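Local coordinates for protein SnoN,SnoN (Streptomyces nogalater, PDB 5EQU) that probably works as an iron- and 2-oxoglutarate-dependent epimerase, and here, as an engineered SnoN-SnoN fusion, holds 2-oxoglutarate beside the anthracycline Nogalamycin RO, at residues Glu72-Gly77 / Met84-Asp89; Glu124-Glu129 / Glu234-Thr239; Leu157-Ala162 / Cys216-Ala221. All blocks are in the same frame, centred on the assembly; numbering follows the deposited sequence.

Interaction 1: Glu72-Gly77 / Met84-Asp89. With 5R6 (Nogalamycin RO), chain G; AKG (2-oxoglutaric acid), chain F.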
# COMPACT_ATOMS: atom_id res chain seq x y z
N GLU A 72 9.39 -13.91 9.81
CA GLU A 72 8.38 -14.72 9.17
C GLU A 72 7.69 -13.83 8.13
O GLU A 72 7.37 -12.67 8.41
CB GLU A 72 7.36 -15.23 10.20
CG GLU A 72 6.73 -16.59 9.89
CD GLU A 72 7.35 -17.75 10.67
OE1 GLU A 72 8.19 -18.47 10.08
OE2 GLU A 72 7.02 -17.96 11.88
N SER A 73 7.47 -14.37 6.94
CA SER A 73 6.67 -13.68 5.95
C SER A 73 5.45 -14.48 5.55
O SER A 73 5.41 -15.69 5.71
CB SER A 73 7.51 -13.37 4.73
OG SER A 73 8.20 -14.53 4.33
N VAL A 74 4.47 -13.78 5.02
CA VAL A 74 3.24 -14.35 4.51
C VAL A 74 3.37 -14.49 2.98
O VAL A 74 3.86 -13.58 2.31
CB VAL A 74 2.07 -13.38 4.85
CG1 VAL A 74 0.73 -13.88 4.33
CG2 VAL A 74 1.99 -13.15 6.37
N ARG A 75 2.94 -15.63 2.45
CA ARG A 75 2.78 -15.78 1.00
C ARG A 75 1.37 -15.39 0.58
O ARG A 75 0.40 -15.95 1.08
CB ARG A 75 3.03 -17.22 0.58
CG ARG A 75 2.90 -17.44 -0.92
CD ARG A 75 3.34 -18.83 -1.31
NE ARG A 75 3.03 -19.20 -2.70
CZ ARG A 75 1.87 -19.70 -3.15
NH1 ARG A 75 0.81 -19.86 -2.35
NH2 ARG A 75 1.76 -20.01 -4.45
N TRP A 76 1.25 -14.44 -0.33
CA TRP A 76 0.03 -14.18 -1.05
C TRP A 76 0.19 -14.89 -2.39
O TRP A 76 1.07 -14.55 -3.18
CB TRP A 76 -0.16 -12.67 -1.25
CG TRP A 76 -1.31 -12.15 -2.19
CD1 TRP A 76 -2.28 -12.89 -2.84
CD2 TRP A 76 -1.59 -10.78 -2.52
NE1 TRP A 76 -3.13 -12.07 -3.53
CE2 TRP A 76 -2.71 -10.77 -3.38
CE3 TRP A 76 -0.97 -9.56 -2.22
CZ2 TRP A 76 -3.24 -9.60 -3.90
CZ3 TRP A 76 -1.50 -8.38 -2.74
CH2 TRP A 76 -2.61 -8.41 -3.58
N GLY A 77 -0.65 -15.88 -2.64
CA GLY A 77 -0.50 -16.68 -3.83
C GLY A 77 -1.50 -17.79 -3.89
O GLY A 77 -2.47 -17.81 -3.13
N MET A 84 3.15 -12.36 -4.20
CA MET A 84 4.29 -11.80 -3.48
C MET A 84 4.45 -12.52 -2.17
O MET A 84 3.52 -13.23 -1.75
CB MET A 84 4.09 -10.31 -3.18
CG MET A 84 2.79 -10.03 -2.49
SD MET A 84 2.61 -8.32 -2.04
CE MET A 84 1.92 -7.60 -3.53
N ASP A 85 5.63 -12.35 -1.56
CA ASP A 85 5.82 -12.61 -0.14
C ASP A 85 5.90 -11.25 0.51
O ASP A 85 6.34 -10.29 -0.12
CB ASP A 85 7.07 -13.45 0.16
CG ASP A 85 7.02 -14.83 -0.46
OD1 ASP A 85 6.24 -15.70 -0.03
OD2 ASP A 85 7.77 -15.08 -1.41
N TYR A 86 5.42 -11.16 1.75
CA TYR A 86 5.47 -9.92 2.51
C TYR A 86 5.59 -10.10 3.99
O TYR A 86 5.14 -11.11 4.53
CB TYR A 86 4.28 -9.01 2.23
CG TYR A 86 2.92 -9.49 2.67
CD1 TYR A 86 2.13 -10.29 1.85
CD2 TYR A 86 2.39 -9.13 3.91
CE1 TYR A 86 0.86 -10.72 2.25
CE2 TYR A 86 1.13 -9.54 4.31
CZ TYR A 86 0.38 -10.33 3.47
OH TYR A 86 -0.86 -10.75 3.88
N VAL A 87 6.22 -9.11 4.63
CA VAL A 87 6.35 -9.06 6.08
C VAL A 87 5.19 -8.23 6.58
O VAL A 87 5.10 -7.05 6.29
CB VAL A 87 7.69 -8.45 6.51
CG1 VAL A 87 7.82 -8.46 8.03
CG2 VAL A 87 8.83 -9.26 5.91
N ALA A 88 4.27 -8.86 7.30
CA ALA A 88 3.09 -8.17 7.82
C ALA A 88 3.45 -7.28 9.01
O ALA A 88 4.31 -7.62 9.78
CB ALA A 88 2.04 -9.17 8.23
N ASP A 89 2.80 -6.14 9.11
CA ASP A 89 3.04 -5.17 10.17
C ASP A 89 4.51 -5.06 10.55
O ASP A 89 4.87 -5.16 11.70
CB ASP A 89 2.19 -5.51 11.37
CG ASP A 89 0.73 -5.35 11.06
OD1 ASP A 89 0.27 -4.17 10.94
OD2 ASP A 89 0.08 -6.41 10.89
CAR 5R6 G . -6.42 -14.33 -7.10
CBN 5R6 G . -6.35 -14.93 -8.44
OAL 5R6 G . -6.72 -13.91 -9.44
CBR 5R6 G . -7.13 -16.29 -8.50
OAM 5R6 G . -6.10 -17.26 -8.57
CBM 5R6 G . -7.95 -16.67 -7.20
CAB 5R6 G . -8.94 -17.81 -7.40
OAW 5R6 G . -8.64 -15.55 -6.63
CBP 5R6 G . -7.84 -14.31 -6.50
OAX 5R6 G . -7.67 -13.91 -5.12
CBQ 5R6 G . -7.31 -14.66 -3.92
CAT 5R6 G . -6.53 -16.00 -4.02
CBW 5R6 G . -6.53 -16.68 -2.62
CAE 5R6 G . -5.63 -17.93 -2.59
OAO 5R6 G . -7.84 -17.13 -2.40
CBF 5R6 G . -6.72 -13.77 -2.97
CBB 5R6 G . -6.74 -12.37 -3.14
OAK 5R6 G . -7.27 -11.88 -4.27
CBK 5R6 G . -6.23 -11.44 -2.22
CBH 5R6 G . -6.29 -10.07 -2.44
OAI 5R6 G . -6.74 -9.62 -3.51
CBJ 5R6 G . -5.80 -9.20 -1.45
CBA 5R6 G . -5.84 -7.84 -1.65
OAJ 5R6 G . -6.34 -7.40 -2.84
CAP 5R6 G . -5.38 -6.96 -0.71
CBD 5R6 G . -4.81 -7.40 0.47
CBX 5R6 G . -4.38 -6.51 1.50
CAF 5R6 G . -5.48 -5.43 1.76
OAY 5R6 G . -4.35 -7.16 2.80
CBS 5R6 G . -3.05 -5.86 1.24
OAN 5R6 G . -2.73 -4.95 2.33
CBT 5R6 G . -1.99 -6.94 1.12
NBV 5R6 G . -0.66 -6.33 1.02
CAD 5R6 G . 0.39 -7.36 0.87
CAC 5R6 G . -0.52 -5.31 -0.07
CAS 5R6 G . -2.08 -7.96 2.30
CBO 5R6 G . -3.55 -8.30 2.76
OAV 5R6 G . -4.22 -9.19 1.86
CBE 5R6 G . -4.75 -8.75 0.68
CBL 5R6 G . -5.23 -9.69 -0.26
CBG 5R6 G . -5.19 -11.07 -0.05
OAH 5R6 G . -4.71 -11.52 0.98
CBI 5R6 G . -5.70 -11.95 -1.03
CAQ 5R6 G . -5.70 -13.34 -0.84
CBC 5R6 G . -6.20 -14.27 -1.78
CBU 5R6 G . -6.19 -15.67 -1.45
CAZ 5R6 G . -7.23 -15.91 -0.43
OAG 5R6 G . -7.14 -16.83 0.40
OAU 5R6 G . -8.41 -15.15 -0.50
CAA 5R6 G . -9.61 -15.63 0.17
C1 AKG F . -1.10 -1.96 -2.72
O1 AKG F . -0.09 -1.55 -2.09
O2 AKG F . -2.22 -1.45 -2.52
C2 AKG F . -0.94 -3.03 -3.72
O5 AKG F . -1.92 -3.63 -4.19
C3 AKG F . 0.50 -3.37 -4.09
C4 AKG F . 0.61 -4.42 -5.18
C5 AKG F . 2.03 -4.83 -5.53
O3 AKG F . 2.17 -5.73 -6.39
O4 AKG F . 2.99 -4.30 -4.92
O HOH W 1 5.08 -11.41 8.47
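Val74 lies over one face of the Tyr86 ring in a CH-pi contact, its CB 3.9 Å from the ring centroid, and its CG1 reaches on to the phenol end, 3.5 Å from Tyr86 OH. Over the opposite face, close to the ring centre, sits the N-methyl carbon CAD of Nogalamycin RO, so the phenol is sandwiched between a valine and an amine methyl. Tyr86 takes this place because its CG stands between the backbone N and the carbonyl carbon (chi1 66°); Trp76 CB then meets the ring edge at Tyr86 CE1. The two segments belong to a beta hairpin of strands 74-78 and 81-87, at one margin of the larger sheet of the cupin-type jelly roll, within the first SnoN part of the fusion (residues 14-202). Four backbone bonds link residues 74-76 to 84-86, among them Val74 N to Tyr86 O at 2.8 Å. One face of the Trp76 indole lies against the polycyclic aglycone, with CZ2 3.4 Å from ligand atom CBH. Met84 SD makes an oblique Met-aromatic contact, 5.0 Å from the centroid of the Trp76 six-membered ring, and Met84 CE touches Trp76 CZ3 at 3.6 Å. The same methyl, Met84 CE, lies 3.4 Å from 2-oxoglutarate C5. With an alanine at Trp76, the aglycone would probably lose its flat support and the Met84 methyl would probably be freer to turn. Where the hairpin pairing ends, a water donates to Glu72 O and accepts from Ala88 N.

Interaction 2: Glu124-Glu129 / Glu234-Thr239. With 5R6 (Nogalamycin RO), chain G; AKG (2-oxoglutaric acid), chain F.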
# COMPACT_ATOMS: atom_id res chain seq x y z
N GLU A 124 3.90 -2.85 5.22
CA GLU A 124 4.36 -4.14 4.78
C GLU A 124 5.59 -4.04 3.91
O GLU A 124 5.68 -3.16 3.08
CB GLU A 124 3.23 -4.83 4.00
CG GLU A 124 2.04 -5.19 4.91
CD GLU A 124 0.74 -5.47 4.17
OE1 GLU A 124 0.53 -4.99 3.02
OE2 GLU A 124 -0.09 -6.18 4.76
N VAL A 125 6.49 -4.98 4.07
CA VAL A 125 7.62 -5.12 3.23
C VAL A 125 7.26 -6.13 2.15
O VAL A 125 6.89 -7.25 2.48
CB VAL A 125 8.81 -5.58 4.08
CG1 VAL A 125 9.99 -5.88 3.23
CG2 VAL A 125 9.19 -4.46 5.03
N LEU A 126 7.37 -5.73 0.88
CA LEU A 126 6.85 -6.51 -0.26
C LEU A 126 7.95 -7.06 -1.15
O LEU A 126 8.93 -6.36 -1.44
CB LEU A 126 5.90 -5.67 -1.10
CG LEU A 126 4.77 -4.87 -0.42
CD1 LEU A 126 3.87 -4.24 -1.48
CD2 LEU A 126 3.91 -5.68 0.53
N LEU A 127 7.80 -8.32 -1.55
CA LEU A 127 8.76 -9.02 -2.41
C LEU A 127 8.07 -9.80 -3.54
O LEU A 127 7.25 -10.68 -3.25
CB LEU A 127 9.60 -9.98 -1.57
CG LEU A 127 10.61 -10.89 -2.28
CD1 LEU A 127 11.74 -10.10 -2.91
CD2 LEU A 127 11.18 -11.94 -1.35
N LYS A 128 8.39 -9.48 -4.81
CA LYS A 128 8.08 -10.35 -5.94
C LYS A 128 9.37 -10.80 -6.51
O LYS A 128 10.15 -9.97 -6.98
CB LYS A 128 7.42 -9.63 -7.12
CG LYS A 128 5.99 -9.22 -6.97
CD LYS A 128 5.39 -8.92 -8.34
CE LYS A 128 3.98 -8.40 -8.20
NZ LYS A 128 3.03 -9.53 -8.12
N GLU A 129 9.59 -12.10 -6.57
CA GLU A 129 10.80 -12.61 -7.21
C GLU A 129 10.54 -13.97 -7.77
O GLU A 129 9.62 -14.66 -7.33
CB GLU A 129 11.95 -12.69 -6.20
CG GLU A 129 11.55 -13.42 -4.92
CD GLU A 129 12.69 -14.10 -4.22
OE1 GLU A 129 13.84 -13.60 -4.31
OE2 GLU A 129 12.42 -15.13 -3.58
N GLU A 234 16.08 -10.11 -10.72
CA GLU A 234 16.41 -9.27 -9.57
C GLU A 234 15.13 -8.95 -8.80
O GLU A 234 14.15 -8.45 -9.38
CB GLU A 234 17.07 -7.97 -10.02
CG GLU A 234 18.57 -8.09 -10.17
CD GLU A 234 19.13 -7.08 -11.17
OE1 GLU A 234 18.98 -5.86 -10.92
OE2 GLU A 234 19.72 -7.52 -12.20
N PRO A 235 15.13 -9.21 -7.50
CA PRO A 235 13.88 -9.12 -6.76
C PRO A 235 13.28 -7.73 -6.76
O PRO A 235 13.99 -6.76 -6.80
CB PRO A 235 14.28 -9.53 -5.33
CG PRO A 235 15.75 -9.72 -5.32
CD PRO A 235 16.19 -9.88 -6.73
N ARG A 236 11.96 -7.66 -6.74
CA ARG A 236 11.26 -6.40 -6.57
C ARG A 236 11.02 -6.20 -5.06
O ARG A 236 10.29 -6.97 -4.44
CB ARG A 236 9.94 -6.42 -7.29
CG ARG A 236 9.31 -5.05 -7.45
CD ARG A 236 7.82 -5.17 -7.73
NE ARG A 236 7.10 -5.47 -6.48
CZ ARG A 236 5.79 -5.44 -6.30
NH1 ARG A 236 4.96 -5.18 -7.31
NH2 ARG A 236 5.29 -5.73 -5.08
N LEU A 237 11.61 -5.13 -4.51
CA LEU A 237 11.63 -4.84 -3.09
C LEU A 237 11.06 -3.46 -2.91
O LEU A 237 11.44 -2.52 -3.61
CB LEU A 237 13.03 -4.96 -2.51
CG LEU A 237 13.55 -6.40 -2.40
CD1 LEU A 237 15.06 -6.50 -2.37
CD2 LEU A 237 13.03 -7.06 -1.15
N SER A 238 10.08 -3.36 -2.02
CA SER A 238 9.36 -2.12 -1.76
C SER A 238 8.63 -2.23 -0.43
O SER A 238 8.56 -3.29 0.17
CB SER A 238 8.31 -1.84 -2.88
OG SER A 238 7.39 -2.92 -3.00
N THR A 239 8.08 -1.12 0.02
CA THR A 239 7.19 -1.14 1.15
C THR A 239 5.90 -0.48 0.73
O THR A 239 5.91 0.42 -0.11
CB THR A 239 7.75 -0.36 2.36
OG1 THR A 239 7.90 1.04 2.03
CG2 THR A 239 9.06 -0.96 2.80
CAR 5R6 G . -6.42 -14.33 -7.10
CBN 5R6 G . -6.35 -14.93 -8.44
OAL 5R6 G . -6.72 -13.91 -9.44
CBR 5R6 G . -7.13 -16.29 -8.50
OAM 5R6 G . -6.10 -17.26 -8.57
CBM 5R6 G . -7.95 -16.67 -7.20
CAB 5R6 G . -8.94 -17.81 -7.40
OAW 5R6 G . -8.64 -15.55 -6.63
CBP 5R6 G . -7.84 -14.31 -6.50
OAX 5R6 G . -7.67 -13.91 -5.12
CBQ 5R6 G . -7.31 -14.66 -3.92
CAT 5R6 G . -6.53 -16.00 -4.02
CBW 5R6 G . -6.53 -16.68 -2.62
CAE 5R6 G . -5.63 -17.93 -2.59
OAO 5R6 G . -7.84 -17.13 -2.40
CBF 5R6 G . -6.72 -13.77 -2.97
CBB 5R6 G . -6.74 -12.37 -3.14
OAK 5R6 G . -7.27 -11.88 -4.27
CBK 5R6 G . -6.23 -11.44 -2.22
CBH 5R6 G . -6.29 -10.07 -2.44
OAI 5R6 G . -6.74 -9.62 -3.51
CBJ 5R6 G . -5.80 -9.20 -1.45
CBA 5R6 G . -5.84 -7.84 -1.65
OAJ 5R6 G . -6.34 -7.40 -2.84
CAP 5R6 G . -5.38 -6.96 -0.71
CBD 5R6 G . -4.81 -7.40 0.47
CBX 5R6 G . -4.38 -6.51 1.50
CAF 5R6 G . -5.48 -5.43 1.76
OAY 5R6 G . -4.35 -7.16 2.80
CBS 5R6 G . -3.05 -5.86 1.24
OAN 5R6 G . -2.73 -4.95 2.33
CBT 5R6 G . -1.99 -6.94 1.12
NBV 5R6 G . -0.66 -6.33 1.02
CAD 5R6 G . 0.39 -7.36 0.87
CAC 5R6 G . -0.52 -5.31 -0.07
CAS 5R6 G . -2.08 -7.96 2.30
CBO 5R6 G . -3.55 -8.30 2.76
OAV 5R6 G . -4.22 -9.19 1.86
CBE 5R6 G . -4.75 -8.75 0.68
CBL 5R6 G . -5.23 -9.69 -0.26
CBG 5R6 G . -5.19 -11.07 -0.05
OAH 5R6 G . -4.71 -11.52 0.98
CBI 5R6 G . -5.70 -11.95 -1.03
CAQ 5R6 G . -5.70 -13.34 -0.84
CBC 5R6 G . -6.20 -14.27 -1.78
CBU 5R6 G . -6.19 -15.67 -1.45
CAZ 5R6 G . -7.23 -15.91 -0.43
OAG 5R6 G . -7.14 -16.83 0.40
OAU 5R6 G . -8.41 -15.15 -0.50
CAA 5R6 G . -9.61 -15.63 0.17
C1 AKG F . -1.10 -1.96 -2.72
O1 AKG F . -0.09 -1.55 -2.09
O2 AKG F . -2.22 -1.45 -2.52
C2 AKG F . -0.94 -3.03 -3.72
O5 AKG F . -1.92 -3.63 -4.19
C3 AKG F . 0.50 -3.37 -4.09
C4 AKG F . 0.61 -4.42 -5.18
C5 AKG F . 2.03 -4.83 -5.53
O3 AKG F . 2.17 -5.73 -6.39
O4 AKG F . 2.99 -4.30 -4.92
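The carbonyl oxygen of Lys128 is gripped by two donors: Arg236 N from the facing strand, at 2.9 Å with a nearly straight N-H...O angle of 171°, and the side-chain ND2 of Asn230. Residues 124-129 belong to the first SnoN part of the engineered fusion and 234-239 to the second, so this antiparallel pairing joins the two parts. Beyond the backbone, the Lys128 and Arg236 side chains run side by side in the same direction. Lys128 CG sits over the centre of the guanidinium, 3.8 Å above its plane, and CE lies 3.5 Å from Arg236 NH1. A bend at chi3 (78°) turns the guanidinium edge to the distal carboxylate of 2-oxoglutarate, where Arg236 NH1 donates to O3 at 3.0 Å and NH2 to O4 at 2.7 Å. Gly171 O takes a further bond from NH1, which helps fix the group's rotation. Lys128 bends at chi4 (-85°), and its ammonium bonds to Val83 O, Val137 O and Thr139 OG1. On the same face Leu126 rests its CB against Ser238 OG and reaches with CD1 to ligand O4. Farther along, Glu124 OE1 accepts from the Nogalamycin RO amine NBV at 2.7 Å, while OE2 makes a salt bridge with Lys122. The other face is largely apolar: Leu127 CD1 meets Pro235 CB at 3.6 Å and Leu237 CD2 at 3.7 Å. Helix 54-70 packs on this side against Val125 and Leu237, and helix 95-101 against Val125 and Thr239, while strands 81-87 and 157-162 flank the pair within the sheet.

Interaction 3: Leu157-Ala162 / Cys216-Ala221. With AKG (2-oxoglutaric acid), chain F.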
# COMPACT_ATOMS: atom_id res chain seq x y z
N LEU A 157 -5.29 5.93 2.26
CA LEU A 157 -4.29 6.33 1.27
C LEU A 157 -3.09 5.47 1.51
O LEU A 157 -2.71 5.26 2.69
CB LEU A 157 -4.00 7.82 1.49
CG LEU A 157 -2.86 8.61 0.91
CD1 LEU A 157 -3.13 10.10 1.05
CD2 LEU A 157 -1.57 8.31 1.65
N THR A 158 -2.51 4.97 0.42
CA THR A 158 -1.38 4.01 0.46
C THR A 158 -0.10 4.62 -0.17
O THR A 158 -0.16 5.18 -1.26
CB THR A 158 -1.74 2.69 -0.21
OG1 THR A 158 -2.79 2.05 0.54
CG2 THR A 158 -0.58 1.72 -0.21
N ALA A 159 1.04 4.55 0.55
CA ALA A 159 2.31 5.04 0.01
C ALA A 159 3.09 3.82 -0.34
O ALA A 159 3.36 3.02 0.53
CB ALA A 159 3.05 5.88 1.01
N TRP A 160 3.45 3.66 -1.62
CA TRP A 160 4.23 2.49 -2.07
C TRP A 160 5.62 3.02 -2.41
O TRP A 160 5.74 3.77 -3.35
CB TRP A 160 3.56 1.91 -3.31
CG TRP A 160 3.91 0.55 -3.73
CD1 TRP A 160 3.13 -0.57 -3.56
CD2 TRP A 160 5.00 0.16 -4.54
NE1 TRP A 160 3.74 -1.66 -4.16
CE2 TRP A 160 4.89 -1.23 -4.77
CE3 TRP A 160 6.13 0.83 -5.05
CZ2 TRP A 160 5.81 -1.94 -5.53
CZ3 TRP A 160 7.07 0.10 -5.79
CH2 TRP A 160 6.91 -1.25 -6.02
N VAL A 161 6.64 2.62 -1.66
CA VAL A 161 8.01 3.14 -1.80
C VAL A 161 8.94 2.12 -2.46
O VAL A 161 9.13 1.03 -1.96
CB VAL A 161 8.57 3.53 -0.42
CG1 VAL A 161 10.00 4.12 -0.51
CG2 VAL A 161 7.64 4.56 0.20
N ALA A 162 9.48 2.49 -3.60
CA ALA A 162 10.44 1.66 -4.31
C ALA A 162 11.82 1.72 -3.58
O ALA A 162 12.32 2.82 -3.28
CB ALA A 162 10.57 2.17 -5.75
N CYS A 216 8.16 7.15 -4.66
CA CYS A 216 6.94 6.50 -4.21
C CYS A 216 5.72 6.88 -5.09
O CYS A 216 5.77 7.86 -5.85
CB CYS A 216 6.68 6.85 -2.77
SG CYS A 216 5.93 8.46 -2.52
N THR A 217 4.67 6.06 -5.02
CA THR A 217 3.32 6.50 -5.41
C THR A 217 2.47 6.61 -4.14
O THR A 217 2.73 5.92 -3.16
CB THR A 217 2.65 5.55 -6.43
OG1 THR A 217 2.77 4.18 -6.03
CG2 THR A 217 3.32 5.68 -7.82
N PHE A 218 1.52 7.54 -4.14
CA PHE A 218 0.39 7.54 -3.24
C PHE A 218 -0.87 7.19 -4.05
O PHE A 218 -1.09 7.80 -5.10
CB PHE A 218 0.19 8.91 -2.62
CG PHE A 218 1.32 9.34 -1.74
CD1 PHE A 218 2.42 10.01 -2.26
CD2 PHE A 218 1.32 9.03 -0.37
CE1 PHE A 218 3.46 10.40 -1.44
CE2 PHE A 218 2.36 9.41 0.45
CZ PHE A 218 3.43 10.09 -0.07
N HIS A 219 -1.68 6.24 -3.56
CA HIS A 219 -3.00 5.99 -4.15
C HIS A 219 -4.15 5.87 -3.15
O HIS A 219 -4.01 5.31 -2.08
CB HIS A 219 -2.99 4.80 -5.10
CG HIS A 219 -2.79 3.47 -4.46
ND1 HIS A 219 -1.55 2.89 -4.34
CD2 HIS A 219 -3.67 2.58 -3.94
CE1 HIS A 219 -1.67 1.70 -3.77
NE2 HIS A 219 -2.95 1.48 -3.54
N HIS A 220 -5.28 6.43 -3.56
CA HIS A 220 -6.56 6.40 -2.86
C HIS A 220 -7.07 4.95 -2.73
O HIS A 220 -6.81 4.09 -3.58
CB HIS A 220 -7.55 7.27 -3.65
CG HIS A 220 -8.77 7.68 -2.90
ND1 HIS A 220 -9.83 6.83 -2.69
CD2 HIS A 220 -9.17 8.89 -2.43
CE1 HIS A 220 -10.79 7.47 -2.06
NE2 HIS A 220 -10.42 8.73 -1.90
N ALA A 221 -7.75 4.68 -1.64
CA ALA A 221 -8.27 3.33 -1.32
C ALA A 221 -9.25 2.76 -2.37
O ALA A 221 -9.30 1.55 -2.62
CB ALA A 221 -8.92 3.38 0.05
C1 AKG F . -1.10 -1.96 -2.72
O1 AKG F . -0.09 -1.55 -2.09
O2 AKG F . -2.22 -1.45 -2.52
C2 AKG F . -0.94 -3.03 -3.72
O5 AKG F . -1.92 -3.63 -4.19
C3 AKG F . 0.50 -3.37 -4.09
C4 AKG F . 0.61 -4.42 -5.18
C5 AKG F . 2.03 -4.83 -5.53
O3 AKG F . 2.17 -5.73 -6.39
O4 AKG F . 2.99 -4.30 -4.92
O HOH W 2 0.79 3.91 -4.09
O HOH W 3 -5.01 3.18 -0.59
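Thr158 pairs with His219, and Trp160 with Thr217, as hydrogen-bonded pairs of adjacent antiparallel strands in the larger sheet of the jelly roll, the double-stranded beta-helix of the cupin clan. Residues 157-162 come from the first SnoN part of the fusion and 216-221 from the second, so the pairing crosses between the parts. Each of these pairs has two backbone bonds, including Trp160 N to Thr217 O at 2.8 Å, and CA-H...O contacts fill in between, as at Phe218 CA to Thr158 O, 3.1 Å. Apolar contacts lie on the face toward helix 104-114: Leu157 CD2 comes to the edge of the Phe218 ring, 3.6 Å from Phe218 CD2, and Ala159 CB approaches the same ring obliquely. On the opposite face, Thr158 CB lies over the His219 imidazole in a CH-pi contact, 3.9 Å from the ring centroid and 21° off its normal. Both strands present ring N-H groups to 2-oxoglutarate. Trp160 NE1 donates at the indole edge to ligand O4 at 2.8 Å; its CG, anti to the backbone N (chi1 -163°), carries the indole to the distal carboxylate. His219 NE2 makes a weak, bent bond of 3.2 Å to O2 at the other end of the ligand, and its ring meets that of the iron ligand His225. Two waters add polar links between the strands. One lies 2.6 Å from His219 ND1, binds Thr217 OG1 and donates to Thr158 O; a second binds Thr158 OG1 and donates to His219 O, the oxygen that also accepts Thr158 N.

In the fold
All three contacts belong to the same antiparallel sheet, in which strands 74-78, 81-87, 118-128, 236-245, 157-162 and 216-220 follow one another. Interaction 1 is at one margin, and its centre lies about 10 Å from that of interaction 2, with strands 81-87 and 118-128 bonded between them. Interaction 3 is centred about 15 Å from interaction 2, to which strands 236-245 and 157-162 join it, and about 18 Å from interaction 1. Along the chain interaction 1 comes first, and interaction 3 is nested within the loop closed by interaction 2. All three touch 2-oxoglutarate, whereas Nogalamycin RO meets interactions 1 and 2, so this sheet supplies much of the site holding 2-oxoglutarate, the probable cosubstrate, next to the anthracycline.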